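Ribonuclease VapC (PDB 6NKL) probably acts as the toxin of a toxin-antitoxin pair, a magnesium-dependent PIN-domain ribonuclease that cleaves RNA. Local coordinates at residues L5-I10 with F38-E43. Sequence-based numbering, arbitrary orientation.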
ATOM      1  N   LEU B   5     -11.012   9.017   6.590  1.00 25.81           N
ATOM      2  CA  LEU B   5     -10.599  10.290   6.025  1.00 28.71           C
ATOM      3  C   LEU B   5      -9.366  10.063   5.165  1.00 29.59           C
ATOM      4  O   LEU B   5      -8.342   9.566   5.658  1.00 29.03           O
ATOM      5  CB  LEU B   5     -10.278  11.304   7.113  1.00 24.31           C
ATOM      6  CG  LEU B   5     -11.229  11.468   8.286  1.00 33.00           C
ATOM      7  CD1 LEU B   5     -10.745  12.688   9.038  1.00 31.28           C
ATOM      8  CD2 LEU B   5     -12.622  11.627   7.815  1.00 34.05           C
ATOM      9  N   ASP B   6      -9.456  10.450   3.905  1.00 24.01           N
ATOM     10  CA  ASP B   6      -8.338  10.276   2.999  1.00 32.20           C
ATOM     11  C   ASP B   6      -7.322  11.405   3.219  1.00 33.13           C
ATOM     12  O   ASP B   6      -7.527  12.328   4.006  1.00 25.76           O
ATOM     13  CB  ASP B   6      -8.849  10.186   1.563  1.00 27.17           C
ATOM     14  CG  ASP B   6      -8.954  11.538   0.863  1.00 43.19           C
ATOM     15  OD1 ASP B   6      -9.094  12.588   1.547  1.00 31.18           O
ATOM     16  OD2 ASP B   6      -8.918  11.531  -0.411  1.00 38.75           O
ATOM     17  N   THR B   7      -6.217  11.346   2.493  1.00 29.74           N
ATOM     18  CA  THR B   7      -5.140  12.315   2.687  1.00 28.98           C
ATOM     19  C   THR B   7      -5.559  13.723   2.274  1.00 30.01           C
ATOM     20  O   THR B   7      -5.150  14.698   2.906  1.00 30.39           O
ATOM     21  CB  THR B   7      -3.924  11.866   1.885  1.00 31.62           C
ATOM     22  OG1 THR B   7      -3.624  10.501   2.206  1.00 29.52           O
ATOM     23  CG2 THR B   7      -2.725  12.761   2.162  1.00 31.99           C
ATOM     24  N   ASN B   8      -6.357  13.854   1.207  1.00 29.65           N
ATOM     25  CA  ASN B   8      -6.738  15.183   0.715  1.00 31.46           C
ATOM     26  C   ASN B   8      -7.618  15.930   1.705  1.00 32.06           C
ATOM     27  O   ASN B   8      -7.464  17.140   1.870  1.00 35.83           O
ATOM     28  CB  ASN B   8      -7.475  15.094  -0.626  1.00 34.98           C
ATOM     29  CG  ASN B   8      -6.570  14.685  -1.772  1.00 35.70           C
ATOM     30  OD1 ASN B   8      -7.004  14.034  -2.705  1.00 51.29           O
ATOM     31  ND2 ASN B   8      -5.307  15.056  -1.698  1.00 40.97           N
ATOM     32  N   ILE B   9      -8.557  15.241   2.361  1.00 32.61           N
ATOM     33  CA  ILE B   9      -9.438  15.933   3.296  1.00 31.96           C
ATOM     34  C   ILE B   9      -8.668  16.359   4.532  1.00 31.55           C
ATOM     35  O   ILE B   9      -8.969  17.396   5.131  1.00 32.44           O
ATOM     36  CB  ILE B   9     -10.656  15.060   3.662  1.00 33.54           C
ATOM     37  CG1 ILE B   9     -11.722  15.884   4.367  1.00 37.20           C
ATOM     38  CG2 ILE B   9     -10.304  13.990   4.639  1.00 34.06           C
ATOM     39  CD1 ILE B   9     -12.327  16.893   3.510  1.00 43.90           C
ATOM     40  N   ILE B  10      -7.666  15.581   4.943  1.00 30.22           N
ATOM     41  CA  ILE B  10      -6.842  15.983   6.080  1.00 31.80           C
ATOM     42  C   ILE B  10      -6.021  17.230   5.755  1.00 28.15           C
ATOM     43  O   ILE B  10      -5.883  18.129   6.589  1.00 35.61           O
ATOM     44  CB  ILE B  10      -5.945  14.819   6.499  1.00 26.61           C
ATOM     45  CG1 ILE B  10      -6.849  13.701   7.021  1.00 34.21           C
ATOM     46  CG2 ILE B  10      -4.899  15.285   7.501  1.00 30.12           C
ATOM     47  CD1 ILE B  10      -6.123  12.549   7.582  1.00 24.70           C
ATOM     48  N   PHE B  38      -3.387   3.451   6.932  1.00 20.70           N
ATOM     49  CA  PHE B  38      -1.933   3.476   7.099  1.00 21.56           C
ATOM     50  C   PHE B  38      -1.239   4.218   5.969  1.00 26.15           C
ATOM     51  O   PHE B  38      -0.168   4.796   6.176  1.00 25.40           O
ATOM     52  CB  PHE B  38      -1.370   2.056   7.184  1.00 24.80           C
ATOM     53  CG  PHE B  38      -1.296   1.351   5.862  1.00 27.82           C
ATOM     54  CD1 PHE B  38      -2.427   0.794   5.297  1.00 28.36           C
ATOM     55  CD2 PHE B  38      -0.087   1.234   5.198  1.00 27.77           C
ATOM     56  CE1 PHE B  38      -2.370   0.157   4.076  1.00 29.99           C
ATOM     57  CE2 PHE B  38      -0.018   0.583   3.987  1.00 27.87           C
ATOM     58  CZ  PHE B  38      -1.153   0.048   3.419  1.00 33.39           C
ATOM     59  N   ILE B  39      -1.820   4.206   4.765  1.00 22.10           N
ATOM     60  CA  ILE B  39      -1.259   4.971   3.661  1.00 23.55           C
ATOM     61  C   ILE B  39      -1.150   6.422   4.055  1.00 26.71           C
ATOM     62  O   ILE B  39      -0.089   7.042   3.941  1.00 27.70           O
ATOM     63  CB  ILE B  39      -2.126   4.828   2.395  1.00 21.93           C
ATOM     64  CG1 ILE B  39      -2.162   3.355   1.952  1.00 26.20           C
ATOM     65  CG2 ILE B  39      -1.626   5.779   1.324  1.00 27.82           C
ATOM     66  CD1 ILE B  39      -0.889   2.843   1.285  1.00 28.84           C
ATOM     67  N   THR B  40      -2.262   6.976   4.527  1.00 26.48           N
ATOM     68  CA  THR B  40      -2.330   8.386   4.867  1.00 22.69           C
ATOM     69  C   THR B  40      -1.387   8.695   6.022  1.00 29.55           C
ATOM     70  O   THR B  40      -0.710   9.728   6.031  1.00 27.02           O
ATOM     71  CB  THR B  40      -3.783   8.768   5.206  1.00 24.71           C
ATOM     72  OG1 THR B  40      -4.623   8.640   4.038  1.00 23.96           O
ATOM     73  CG2 THR B  40      -3.873  10.226   5.734  1.00 25.61           C
ATOM     74  N   TYR B  41      -1.305   7.793   6.993  1.00 23.12           N
ATOM     75  CA  TYR B  41      -0.407   8.011   8.120  1.00 27.56           C
ATOM     76  C   TYR B  41       1.040   8.074   7.640  1.00 26.51           C
ATOM     77  O   TYR B  41       1.837   8.880   8.120  1.00 25.31           O
ATOM     78  CB  TYR B  41      -0.624   6.886   9.133  1.00 22.99           C
ATOM     79  CG  TYR B  41       0.249   6.874  10.359  1.00 24.67           C
ATOM     80  CD1 TYR B  41       0.315   7.971  11.184  1.00 25.28           C
ATOM     81  CD2 TYR B  41       0.956   5.717  10.731  1.00 25.04           C
ATOM     82  CE1 TYR B  41       1.061   7.959  12.327  1.00 25.93           C
ATOM     83  CE2 TYR B  41       1.739   5.697  11.870  1.00 31.08           C
ATOM     84  CZ  TYR B  41       1.768   6.830  12.680  1.00 31.14           C
ATOM     85  OH  TYR B  41       2.510   6.868  13.830  1.00 35.16           O
ATOM     86  N   ALA B  42       1.391   7.235   6.682  1.00 29.16           N
ATOM     87  CA  ALA B  42       2.736   7.273   6.122  1.00 28.38           C
ATOM     88  C   ALA B  42       2.989   8.609   5.425  1.00 27.37           C
ATOM     89  O   ALA B  42       4.081   9.179   5.533  1.00 25.82           O
ATOM     90  CB  ALA B  42       2.923   6.076   5.172  1.00 26.29           C
ATOM     91  N   GLU B  43       1.991   9.140   4.717  1.00 27.04           N
ATOM     92  CA  GLU B  43       2.170  10.455   4.092  1.00 25.82           C
ATOM     93  C   GLU B  43       2.326  11.538   5.152  1.00 30.26           C
ATOM     94  O   GLU B  43       3.155  12.453   5.009  1.00 28.42           O
ATOM     95  CB  GLU B  43       0.998  10.778   3.151  1.00 24.14           C
ATOM     96  CG  GLU B  43       0.912   9.838   1.923  1.00 34.13           C
ATOM     97  CD  GLU B  43      -0.148  10.259   0.917  1.00 40.23           C
ATOM     98  OE1 GLU B  43      -1.263   9.692   0.948  1.00 36.58           O
ATOM     99  OE2 GLU B  43       0.127  11.191   0.132  1.00 42.79           O
TER
HETATM  100  O   HOH W   1      -6.811   7.331   4.874  1.00 24.08           O
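T7 and T40 share one conformation, each hydroxyl anti to its carbonyl carbon (chi1 -52° and -66°), and this turns the two OG1 atoms toward each other between the first turns of helices 7-15 and 38-49. The side chains slide past one another in opposite directions, leaving T7 OG1 2.8 Å from T40 OG1. E43, one turn beyond T40, has CG anti to its own carbonyl carbon and an extended chain after it, which carries the carboxylate across T7 at about a right angle. T7 OG1 donates to E43 OE1 over 2.8 Å, approaching from above the carboxylate plane, about 50° out of it, while T7 CG2 rests 3.8 Å from E43 CD. Through its methyl, T40 also makes an apolar contact: CG2 meets I10 CD1 tip to tip at 3.7 Å. A water bridges T40 OG1 and L5 O, donating to the carbonyl where strand 2-5 ends. The beta carbon of D6, the predicted magnesium ligand, is directed away from helix 38-49, and OD1 caps helix 7-15 by accepting from I9 N at 2.8 Å; OD2 is hydrogen-bonded to T115. I102 of helix 97-109 packs against both threonines. With its proton given to E43, T7 OG1 is left to accept from T40 OG1, though that proton has another acceptor within reach and the bond is not settled. E43 OE1, gripped by T7 and by a basic side chain of another protein chain, thus belongs to an acid placed, as in other PIN domains, beside the predicted magnesium site.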